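Local structure of soluble lytic tranglycosilase B3 (Pseudomonas aeruginosa, 5AO8) at residues R94-Y99 with S329-L334; P106-Q111 with E144-S149; R273-E278 with G298-L303. The protein probably cleaves the glycan strands of bacterial peptidoglycan as a lytic transglycosylase, serving turnover and recycling of the cell wall. All coordinates share one frame; numbering follows the deposited sequence.

Contact 1. Residues R94-Y99 with S329-L334; sequences RPVWKY and SSAYAL. With NAG (2-acetamido-2-deoxy-beta-D-glucopyranose), chain B.
Val96 and Ala331 bring the two backbones closest, with their CA atoms 6.1 Å apart, at a point where the first turns of helices 96-103 and 330-342 lie against each other. No hydrogen bond spans the two segments; the grip is made by side chains, and most of it centres on the methyl of Ala331. Val96 leans its CG2 branch on Ala331 CB at 3.9 Å, and Arg94 brings NH1 to the same methyl from another side. The Arg94 chain bends sharply at its second torsion, chi2 23°, and its guanidinium then stands edge-on over the rim of the Tyr99 ring, with CZ 3.7 Å above the ring plane and Tyr99 CD2 at the guanidinium edge.

Tyr99 crosses beside Ala331. Its CG stands anti to the backbone N (chi1 -179°), which carries the ring past that residue. CE2 passes 3.6 Å from Ala331 O, an atom that sits at the ring edge, while the hydroxyl goes on to touch the base of Tyr332: Tyr99 OH is 3.6 Å from Tyr332 CB and lies near the plane of the Tyr332 ring, at its edge. The same hydroxyl shares a weak hydrogen bond with O6 of the bound NAG, 3.3 Å away. Tyr332 CD2 touches C6 of the same sugar at 3.8 Å. Behind it, Ser329 caps helix 330-342: Ser329 OG accepts from Tyr332 N at 3.3 Å, nearly straight at 171°, and so ties down the turn from which Tyr332 projects. Met143 of helix 134-145 packs on both tyrosines. Two helix starts, distant in sequence, thus present a pair of tyrosines to the sugar, forming part of the glycan-binding cleft of this lysozyme-like transglycosylase domain.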
loop_
_atom_site.group_PDB
_atom_site.type_symbol
_atom_site.label_atom_id
_atom_site.label_comp_id
_atom_site.label_asym_id
_atom_site.label_seq_id
_atom_site.Cartn_x
_atom_site.Cartn_y
_atom_site.Cartn_z
ATOM N N ARG A 94 4.169 9.125 10.028
ATOM C CA ARG A 94 3.373 8.184 10.844
ATOM C C ARG A 94 3.073 8.586 12.330
ATOM O O ARG A 94 2.501 9.656 12.519
ATOM C CB ARG A 94 4.082 6.828 10.675
ATOM C CG ARG A 94 3.792 6.107 9.356
ATOM C CD ARG A 94 3.325 7.049 8.214
ATOM N NE ARG A 94 3.039 6.417 6.929
ATOM C CZ ARG A 94 2.155 5.452 6.745
ATOM N NH1 ARG A 94 1.480 4.971 7.770
ATOM N NH2 ARG A 94 1.955 4.959 5.532
ATOM N N PRO A 95 3.309 7.742 13.372
ATOM C CA PRO A 95 3.723 6.355 13.608
ATOM C C PRO A 95 2.672 5.416 13.059
ATOM O O PRO A 95 1.582 5.852 12.711
ATOM C CB PRO A 95 3.824 6.249 15.137
ATOM C CG PRO A 95 2.888 7.217 15.631
ATOM C CD PRO A 95 2.847 8.354 14.634
ATOM N N VAL A 96 3.031 4.161 12.893
ATOM C CA VAL A 96 2.071 3.189 12.455
ATOM C C VAL A 96 0.874 3.232 13.403
ATOM O O VAL A 96 -0.257 2.985 12.995
ATOM C CB VAL A 96 2.686 1.796 12.407
ATOM C CG1 VAL A 96 1.612 0.737 12.336
ATOM C CG2 VAL A 96 3.581 1.679 11.201
ATOM N N TRP A 97 1.125 3.577 14.661
ATOM C CA TRP A 97 0.059 3.655 15.643
ATOM C C TRP A 97 -1.038 4.623 15.193
ATOM O O TRP A 97 -2.218 4.314 15.322
ATOM C CB TRP A 97 0.610 4.076 17.003
ATOM C CG TRP A 97 -0.453 4.610 17.915
ATOM C CD1 TRP A 97 -1.318 3.881 18.679
ATOM C CD2 TRP A 97 -0.776 5.995 18.154
ATOM N NE1 TRP A 97 -2.157 4.721 19.381
ATOM C CE2 TRP A 97 -1.846 6.021 19.074
ATOM C CE3 TRP A 97 -0.267 7.211 17.678
ATOM C CZ2 TRP A 97 -2.413 7.215 19.526
ATOM C CZ3 TRP A 97 -0.829 8.389 18.127
ATOM C CH2 TRP A 97 -1.892 8.383 19.041
ATOM N N LYS A 98 -0.662 5.785 14.666
ATOM C CA LYS A 98 -1.650 6.822 14.341
ATOM C C LYS A 98 -2.382 6.402 13.075
ATOM O O LYS A 98 -3.608 6.390 13.011
ATOM C CB LYS A 98 -0.991 8.207 14.157
ATOM C CG LYS A 98 -1.984 9.357 13.804
ATOM C CD LYS A 98 -3.020 9.599 14.912
ATOM C CE LYS A 98 -4.173 10.464 14.437
ATOM N NZ LYS A 98 -5.228 9.658 13.757
ATOM N N TYR A 99 -1.592 6.074 12.068
ATOM C CA TYR A 99 -2.074 5.535 10.816
ATOM C C TYR A 99 -3.089 4.405 10.966
ATOM O O TYR A 99 -4.017 4.303 10.165
ATOM C CB TYR A 99 -0.894 5.025 10.022
ATOM C CG TYR A 99 -1.280 4.459 8.704
ATOM C CD1 TYR A 99 -1.492 5.285 7.619
ATOM C CD2 TYR A 99 -1.395 3.100 8.528
ATOM C CE1 TYR A 99 -1.822 4.775 6.404
ATOM C CE2 TYR A 99 -1.728 2.583 7.322
ATOM C CZ TYR A 99 -1.939 3.429 6.256
ATOM O OH TYR A 99 -2.283 2.941 5.031
ATOM N N SER A 329 3.474 -0.842 1.149
ATOM C CA SER A 329 3.754 -0.348 2.478
ATOM C C SER A 329 3.235 -1.387 3.495
ATOM O O SER A 329 2.044 -1.747 3.504
ATOM C CB SER A 329 3.088 0.998 2.691
ATOM O OG SER A 329 2.861 1.204 4.081
ATOM N N SER A 330 4.131 -1.896 4.321
ATOM C CA SER A 330 3.771 -2.844 5.358
ATOM C C SER A 330 2.747 -2.252 6.362
ATOM O O SER A 330 1.928 -2.992 6.879
ATOM C CB SER A 330 5.024 -3.307 6.103
ATOM O OG SER A 330 5.659 -2.161 6.633
ATOM N N ALA A 331 2.778 -0.940 6.620
ATOM C CA ALA A 331 1.763 -0.303 7.472
ATOM C C ALA A 331 0.361 -0.459 6.868
ATOM O O ALA A 331 -0.604 -0.802 7.559
ATOM C CB ALA A 331 2.087 1.154 7.663
ATOM N N TYR A 332 0.280 -0.210 5.567
ATOM C CA TYR A 332 -0.948 -0.394 4.803
ATOM C C TYR A 332 -1.389 -1.829 4.822
ATOM O O TYR A 332 -2.543 -2.071 5.030
ATOM C CB TYR A 332 -0.768 0.078 3.361
ATOM C CG TYR A 332 -1.882 -0.246 2.397
ATOM C CD1 TYR A 332 -1.907 -1.456 1.717
ATOM C CD2 TYR A 332 -2.889 0.659 2.148
ATOM C CE1 TYR A 332 -2.925 -1.758 0.808
ATOM C CE2 TYR A 332 -3.916 0.375 1.237
ATOM C CZ TYR A 332 -3.908 -0.836 0.562
ATOM O OH TYR A 332 -4.897 -1.138 -0.350
ATOM N N ALA A 333 -0.494 -2.777 4.590
ATOM C CA ALA A 333 -0.953 -4.160 4.495
ATOM C C ALA A 333 -1.408 -4.671 5.870
ATOM O O ALA A 333 -2.338 -5.411 5.961
ATOM C CB ALA A 333 0.102 -5.054 3.915
ATOM N N LEU A 334 -0.795 -4.192 6.928
ATOM C CA LEU A 334 -1.237 -4.508 8.271
ATOM C C LEU A 334 -2.624 -3.905 8.547
ATOM O O LEU A 334 -3.506 -4.583 9.032
ATOM C CB LEU A 334 -0.183 -4.015 9.287
ATOM C CG LEU A 334 -0.428 -4.308 10.768
ATOM C CD1 LEU A 334 -0.518 -5.819 11.016
ATOM C CD2 LEU A 334 0.665 -3.664 11.687
HETATM C C1 NAG B . -6.146 6.733 0.550
HETATM C C2 NAG B . -5.854 7.136 -0.895
HETATM C C3 NAG B . -5.181 6.019 -1.694
HETATM C C4 NAG B . -4.050 5.360 -0.893
HETATM C C5 NAG B . -4.559 5.022 0.502
HETATM C C6 NAG B . -3.598 4.289 1.439
HETATM C C7 NAG B . -7.202 8.797 -2.177
HETATM C C8 NAG B . -8.526 9.181 -2.859
HETATM N N2 NAG B . -7.087 7.506 -1.524
HETATM O O3 NAG B . -4.670 6.531 -2.910
HETATM O O4 NAG B . -3.686 4.214 -1.677
HETATM O O5 NAG B . -4.975 6.246 1.137
HETATM O O6 NAG B . -3.531 4.975 2.689
HETATM O O7 NAG B . -6.265 9.527 -2.174
#

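Contact 2. Residues P106-Q111 with E144-S149; sequences PLRVRQ and ESNYGS. With NM9 (methyl 2-acetamido-3-O-[(2R)-1-amino-1-oxopropan-2-yl]-2-deoxy-beta-D-glucopyranoside), chain C; NAG (2-acetamido-2-deoxy-beta-D-glucopyranose), chain B.
Asn146 OD1 takes two N-H groups of Arg108: NE donates at 3.2 Å, and NH2 adds a weaker bond at 3.4 Å. This amide belongs to the type I' beta turn, Asn146 to Ser149, that follows helix 134-145, and it joins that turn to helix 106-118 in the lysozyme-like domain, beside the bound saccharide. The guanidinium and amide planes are 59° apart, and the NE bond is tilted from both planes rather than lying flat in either.

The other end of the amide is held as well. Asn146 ND2 donates to Gln111 OE1 at 3.0 Å and also to Ser149 OG, so the whole carboxamide is fixed in rotation, its oxygen toward the arginine and its nitrogen between Gln111 and the serine. Gln111 gets there with an extended chain, CG anti to the backbone N (chi1 -158°); the two side chains cross at about a right angle, with their amides turned 54° apart.

NH2 of Arg108, the nitrogen that also shares the weak bond to Asn146, donates to O1 of the N-acetylmuramyl derivative NM9 at 2.8 Å. The side chain of Asn146 thus probably steadies the guanidinium for the sugar, while its backbone N also borders NM9. From the last part of helix 134-145, Glu144 O accepts from NAG N2 and Glu144 OE1 from NAG O4. Gly148 N is turned back to Ser145 OG in an ST motif.

Tyr147 adds a second hold on helix 106-118: the Gln111 carbonyl carbon sits over one face of the ring, toward its rim, and the Tyr147 hydroxyl donates to Arg108 O at 2.7 Å, approaching from above the carbonyl plane, with Arg108 CG 3.3 Å from the same OH.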
loop_
_atom_site.group_PDB
_atom_site.type_symbol
_atom_site.label_atom_id
_atom_site.label_comp_id
_atom_site.label_asym_id
_atom_site.label_seq_id
_atom_site.Cartn_x
_atom_site.Cartn_y
_atom_site.Cartn_z
ATOM N N PRO A 106 -13.770 3.019 14.004
ATOM C CA PRO A 106 -15.009 2.235 14.019
ATOM C C PRO A 106 -16.007 2.736 13.006
ATOM O O PRO A 106 -16.874 1.990 12.580
ATOM C CB PRO A 106 -15.536 2.422 15.458
ATOM C CG PRO A 106 -14.326 2.762 16.269
ATOM C CD PRO A 106 -13.436 3.545 15.342
ATOM N N LEU A 107 -15.899 3.985 12.603
ATOM C CA LEU A 107 -16.820 4.455 11.574
ATOM C C LEU A 107 -16.535 3.638 10.307
ATOM O O LEU A 107 -17.458 3.116 9.666
ATOM C CB LEU A 107 -16.687 5.967 11.351
ATOM C CG LEU A 107 -17.093 6.760 12.622
ATOM C CD1 LEU A 107 -16.692 8.270 12.598
ATOM C CD2 LEU A 107 -18.593 6.598 12.964
ATOM N N ARG A 108 -15.259 3.424 10.007
ATOM C CA ARG A 108 -14.918 2.725 8.769
ATOM C C ARG A 108 -15.200 1.237 8.889
ATOM O O ARG A 108 -15.647 0.618 7.925
ATOM C CB ARG A 108 -13.464 2.950 8.387
ATOM C CG ARG A 108 -13.084 2.244 7.116
ATOM C CD ARG A 108 -11.680 2.611 6.780
ATOM N NE ARG A 108 -11.631 3.896 6.104
ATOM C CZ ARG A 108 -10.645 4.765 6.228
ATOM N NH1 ARG A 108 -9.634 4.506 7.028
ATOM N NH2 ARG A 108 -10.682 5.896 5.549
ATOM N N VAL A 109 -14.952 0.665 10.073
ATOM C CA VAL A 109 -15.353 -0.721 10.353
ATOM C C VAL A 109 -16.850 -0.887 10.134
ATOM O O VAL A 109 -17.273 -1.723 9.353
ATOM C CB VAL A 109 -14.959 -1.145 11.789
ATOM C CG1 VAL A 109 -15.353 -2.564 12.070
ATOM C CG2 VAL A 109 -13.490 -1.015 11.966
ATOM N N ARG A 110 -17.669 -0.058 10.752
ATOM C CA ARG A 110 -19.080 -0.287 10.584
ATOM C C ARG A 110 -19.530 -0.000 9.146
ATOM O O ARG A 110 -20.368 -0.716 8.635
ATOM C CB ARG A 110 -19.897 0.521 11.586
ATOM C CG ARG A 110 -20.016 1.949 11.314
ATOM C CD ARG A 110 -21.294 2.467 11.948
ATOM N NE ARG A 110 -21.479 3.891 11.626
ATOM C CZ ARG A 110 -21.785 4.838 12.506
ATOM N NH1 ARG A 110 -21.980 4.550 13.786
ATOM N NH2 ARG A 110 -21.895 6.079 12.102
ATOM N N GLN A 111 -18.973 0.992 8.469
ATOM C CA GLN A 111 -19.441 1.251 7.106
ATOM C C GLN A 111 -19.069 0.037 6.249
ATOM O O GLN A 111 -19.830 -0.377 5.366
ATOM C CB GLN A 111 -18.870 2.543 6.542
ATOM C CG GLN A 111 -19.729 3.106 5.395
ATOM C CD GLN A 111 -19.067 4.310 4.686
ATOM O OE1 GLN A 111 -18.232 5.000 5.276
ATOM N NE2 GLN A 111 -19.430 4.549 3.415
ATOM N N GLU A 144 -8.708 2.279 0.346
ATOM C CA GLU A 144 -8.384 3.022 -0.890
ATOM C C GLU A 144 -9.265 4.247 -1.132
ATOM O O GLU A 144 -8.780 5.308 -1.459
ATOM C CB GLU A 144 -8.478 2.088 -2.082
ATOM C CG GLU A 144 -7.364 1.059 -2.125
ATOM C CD GLU A 144 -5.928 1.664 -2.153
ATOM O OE1 GLU A 144 -5.725 2.816 -2.620
ATOM O OE2 GLU A 144 -4.990 0.978 -1.697
ATOM N N SER A 145 -10.560 4.111 -0.928
ATOM C CA SER A 145 -11.468 5.186 -1.269
ATOM C C SER A 145 -12.586 5.359 -0.257
ATOM O O SER A 145 -13.579 5.976 -0.576
ATOM C CB SER A 145 -12.064 4.920 -2.669
ATOM O OG SER A 145 -12.907 3.775 -2.694
ATOM N N ASN A 146 -12.436 4.805 0.954
ATOM C CA ASN A 146 -13.551 4.702 1.911
ATOM C C ASN A 146 -14.865 4.177 1.271
ATOM O O ASN A 146 -15.942 4.746 1.429
ATOM C CB ASN A 146 -13.797 6.052 2.591
ATOM C CG ASN A 146 -14.604 5.915 3.847
ATOM O OD1 ASN A 146 -14.057 5.691 4.919
ATOM N ND2 ASN A 146 -15.927 6.016 3.725
ATOM N N TYR A 147 -14.756 3.046 0.588
ATOM C CA TYR A 147 -15.893 2.340 -0.014
ATOM C C TYR A 147 -16.608 3.166 -1.130
ATOM O O TYR A 147 -17.820 3.063 -1.355
ATOM C CB TYR A 147 -16.879 1.930 1.061
ATOM C CG TYR A 147 -16.231 1.284 2.282
ATOM C CD1 TYR A 147 -15.776 -0.035 2.278
ATOM C CD2 TYR A 147 -16.112 1.989 3.442
ATOM C CE1 TYR A 147 -15.208 -0.594 3.415
ATOM C CE2 TYR A 147 -15.570 1.454 4.536
ATOM C CZ TYR A 147 -15.113 0.155 4.536
ATOM O OH TYR A 147 -14.509 -0.349 5.693
ATOM N N GLY A 148 -15.826 3.968 -1.836
ATOM C CA GLY A 148 -16.330 4.768 -2.927
ATOM C C GLY A 148 -16.534 6.221 -2.590
ATOM O O GLY A 148 -16.739 7.003 -3.466
ATOM N N SER A 149 -16.421 6.607 -1.339
ATOM C CA SER A 149 -16.858 7.945 -0.964
ATOM C C SER A 149 -15.752 9.012 -1.013
ATOM O O SER A 149 -16.060 10.170 -1.107
ATOM C CB SER A 149 -17.494 7.890 0.435
ATOM O OG SER A 149 -16.500 7.684 1.431
HETATM C C3A NM9 C . -4.285 9.135 3.514
HETATM C C1 NM9 C . -9.034 8.687 4.544
HETATM N N3A NM9 C . -4.647 11.715 3.824
HETATM O O4 NM9 C . -6.649 7.926 1.219
HETATM O O7 NM9 C . -7.334 7.858 7.600
HETATM C C1B NM9 C . -11.217 9.120 5.466
HETATM C C3B NM9 C . -2.934 8.474 3.601
HETATM C C2 NM9 C . -7.565 8.350 4.821
HETATM C C3E NM9 C . -4.363 10.393 4.430
HETATM C C3 NM9 C . -6.694 8.498 3.559
HETATM C C4 NM9 C . -7.304 7.662 2.470
HETATM C C5 NM9 C . -8.784 8.055 2.350
HETATM C C6 NM9 C . -9.459 7.180 1.355
HETATM C C7 NM9 C . -7.028 8.992 7.211
HETATM C C8 NM9 C . -6.552 10.152 8.169
HETATM N N2 NM9 C . -7.115 9.316 5.784
HETATM O OCA NM9 C . -4.211 10.317 5.644
HETATM O O1 NM9 C . -9.920 8.556 5.682
HETATM O O3 NM9 C . -5.299 8.134 3.801
HETATM O O6 NM9 C . -9.382 5.901 2.020
HETATM O O5 NM9 C . -9.461 7.827 3.547
HETATM C C1 NAG B . -6.146 6.733 0.550
HETATM C C2 NAG B . -5.854 7.136 -0.895
HETATM C C3 NAG B . -5.181 6.019 -1.694
HETATM C C4 NAG B . -4.050 5.360 -0.893
HETATM C C5 NAG B . -4.559 5.022 0.502
HETATM C C6 NAG B . -3.598 4.289 1.439
HETATM C C7 NAG B . -7.202 8.797 -2.177
HETATM C C8 NAG B . -8.526 9.181 -2.859
HETATM N N2 NAG B . -7.087 7.506 -1.524
HETATM O O3 NAG B . -4.670 6.531 -2.910
HETATM O O4 NAG B . -3.686 4.214 -1.677
HETATM O O5 NAG B . -4.975 6.246 1.137
HETATM O O6 NAG B . -3.531 4.975 2.689
HETATM O O7 NAG B . -6.265 9.527 -2.174
#

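Contact 3. Residues R273-E278 with G298-L303; sequences RKPLGE and GEQASL
Arg273 and Gln300 cross at about a right angle, their guanidinium and amide planes 87° apart, and the touching is done by aliphatic parts, Arg273 CD on Gln300 CB at 4.0 Å; obliquely to the guanidinium lies Ser302 OG. They flank an antiparallel pairing at the border of a five-stranded sheet, where strand 274-275 is one of the two outer strands. Lys274 and Ala301 form the hydrogen-bonded pair: Lys274 N donates to Ala301 O at 2.9 Å and Ala301 N returns to Lys274 O at 2.8 Å. Pro275 opposite Gln300 is a non-hydrogen-bonded pair, where no cross-strand N-H bond is called for, so proline fits. Gln300, bent at chi2 (-53°), lays its OE1 3.3 Å from Pro275 CG, side by side with the ring. One residue on, Leu276 N donates to Glu299 O at 2.9 Å, just as helix 276-280 begins. Ser302 OG is satisfied by Ile272 O, while Ala301 O gains a second donor in Trp279 NE1. Leu276 packs also on Phe255 and Leu315, and its CD2 presses on Ala301 CB at 3.4 Å, tighter than ordinary van der Waals contact.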
loop_
_atom_site.group_PDB
_atom_site.type_symbol
_atom_site.label_atom_id
_atom_site.label_comp_id
_atom_site.label_asym_id
_atom_site.label_seq_id
_atom_site.Cartn_x
_atom_site.Cartn_y
_atom_site.Cartn_z
ATOM N N ARG A 273 12.134 -15.361 5.524
ATOM C CA ARG A 273 10.970 -16.213 5.552
ATOM C C ARG A 273 11.338 -17.572 6.121
ATOM O O ARG A 273 12.336 -18.148 5.727
ATOM C CB ARG A 273 10.395 -16.400 4.143
ATOM C CG ARG A 273 9.489 -15.302 3.691
ATOM C CD ARG A 273 8.775 -15.668 2.373
ATOM N NE ARG A 273 9.516 -15.207 1.212
ATOM C CZ ARG A 273 9.828 -13.930 0.977
ATOM N NH1 ARG A 273 9.474 -12.958 1.814
ATOM N NH2 ARG A 273 10.511 -13.609 -0.112
ATOM N N LYS A 274 10.488 -18.082 7.000
ATOM C CA LYS A 274 10.652 -19.383 7.609
ATOM C C LYS A 274 9.295 -19.998 7.751
ATOM O O LYS A 274 8.316 -19.292 7.902
ATOM C CB LYS A 274 11.298 -19.306 8.988
ATOM C CG LYS A 274 12.577 -18.577 9.031
ATOM C CD LYS A 274 13.108 -18.488 10.449
ATOM C CE LYS A 274 14.449 -17.808 10.420
ATOM N NZ LYS A 274 15.366 -18.486 9.481
ATOM N N PRO A 275 9.229 -21.321 7.758
ATOM C CA PRO A 275 7.953 -21.997 8.013
ATOM C C PRO A 275 7.357 -21.731 9.403
ATOM O O PRO A 275 8.068 -21.533 10.371
ATOM C CB PRO A 275 8.319 -23.466 7.861
ATOM C CG PRO A 275 9.533 -23.446 6.973
ATOM C CD PRO A 275 10.283 -22.253 7.330
ATOM N N LEU A 276 6.038 -21.727 9.491
ATOM C CA LEU A 276 5.365 -21.529 10.762
ATOM C C LEU A 276 5.845 -22.519 11.837
ATOM O O LEU A 276 5.866 -22.181 13.013
ATOM C CB LEU A 276 3.851 -21.675 10.592
ATOM C CG LEU A 276 2.930 -20.474 10.367
ATOM C CD1 LEU A 276 1.997 -20.401 11.509
ATOM C CD2 LEU A 276 3.633 -19.153 10.199
ATOM N N GLY A 277 6.203 -23.741 11.438
ATOM C CA GLY A 277 6.623 -24.753 12.394
ATOM C C GLY A 277 7.990 -24.444 12.979
ATOM O O GLY A 277 8.274 -24.731 14.139
ATOM N N GLU A 278 8.834 -23.852 12.149
ATOM C CA GLU A 278 10.163 -23.440 12.534
ATOM C C GLU A 278 10.195 -22.149 13.384
ATOM O O GLU A 278 11.116 -21.969 14.185
ATOM C CB GLU A 278 10.990 -23.283 11.258
ATOM C CG GLU A 278 12.384 -22.727 11.436
ATOM C CD GLU A 278 13.157 -22.694 10.127
ATOM O OE1 GLU A 278 12.862 -23.529 9.238
ATOM O OE2 GLU A 278 14.060 -21.832 9.995
ATOM N N GLY A 298 3.687 -25.625 7.496
ATOM C CA GLY A 298 4.612 -25.404 6.396
ATOM C C GLY A 298 4.549 -24.059 5.672
ATOM O O GLY A 298 5.347 -23.807 4.763
ATOM N N GLU A 299 3.610 -23.195 6.055
ATOM C CA GLU A 299 3.493 -21.880 5.420
ATOM C C GLU A 299 4.696 -20.998 5.693
ATOM O O GLU A 299 5.119 -20.850 6.837
ATOM C CB GLU A 299 2.253 -21.171 5.913
ATOM C CG GLU A 299 0.995 -21.667 5.289
ATOM C CD GLU A 299 0.766 -21.068 3.921
ATOM O OE1 GLU A 299 1.036 -19.852 3.745
ATOM O OE2 GLU A 299 0.320 -21.818 3.024
ATOM N N GLN A 300 5.246 -20.417 4.641
ATOM C CA GLN A 300 6.333 -19.479 4.791
ATOM C C GLN A 300 5.803 -18.261 5.555
ATOM O O GLN A 300 4.650 -17.850 5.360
ATOM C CB GLN A 300 6.902 -19.082 3.417
ATOM C CG GLN A 300 7.751 -20.155 2.744
ATOM C CD GLN A 300 8.889 -20.708 3.632
ATOM O OE1 GLN A 300 8.685 -21.681 4.347
ATOM N NE2 GLN A 300 10.078 -20.096 3.571
ATOM N N ALA A 301 6.616 -17.690 6.437
ATOM C CA ALA A 301 6.184 -16.526 7.183
ATOM C C ALA A 301 7.327 -15.674 7.611
ATOM O O ALA A 301 8.445 -16.132 7.745
ATOM C CB ALA A 301 5.410 -16.928 8.367
ATOM N N SER A 302 7.006 -14.423 7.862
ATOM C CA SER A 302 7.970 -13.438 8.289
ATOM C C SER A 302 7.497 -12.777 9.541
ATOM O O SER A 302 6.311 -12.687 9.815
ATOM C CB SER A 302 8.170 -12.375 7.222
ATOM O OG SER A 302 8.691 -12.919 6.015
ATOM N N LEU A 303 8.427 -12.200 10.252
ATOM C CA LEU A 303 8.095 -11.578 11.500
ATOM C C LEU A 303 8.114 -10.068 11.374
ATOM O O LEU A 303 9.092 -9.477 10.939
ATOM C CB LEU A 303 9.065 -12.038 12.559
ATOM C CG LEU A 303 8.813 -11.401 13.901
ATOM C CD1 LEU A 303 7.482 -11.951 14.479
ATOM C CD2 LEU A 303 9.987 -11.731 14.779
#

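All three contacts belong to the transglycosylase domain. Contact 1 closes a long loop of chain, and both others are nested within it, contact 2 first and contact 3 after. Contacts 1 and 2 have centres about 17 Å apart and border the same NAG; helices 96-103 and 106-118 follow each other in the chain, and Tyr332 of contact 1 reaches Glu144 of contact 2 through a weak hydrogen bond. Both therefore border the bound saccharide. Contact 3 belongs to the five-stranded sheet, about 22 Å from contact 1 and 32 Å from contact 2 between centres, away from the sugars.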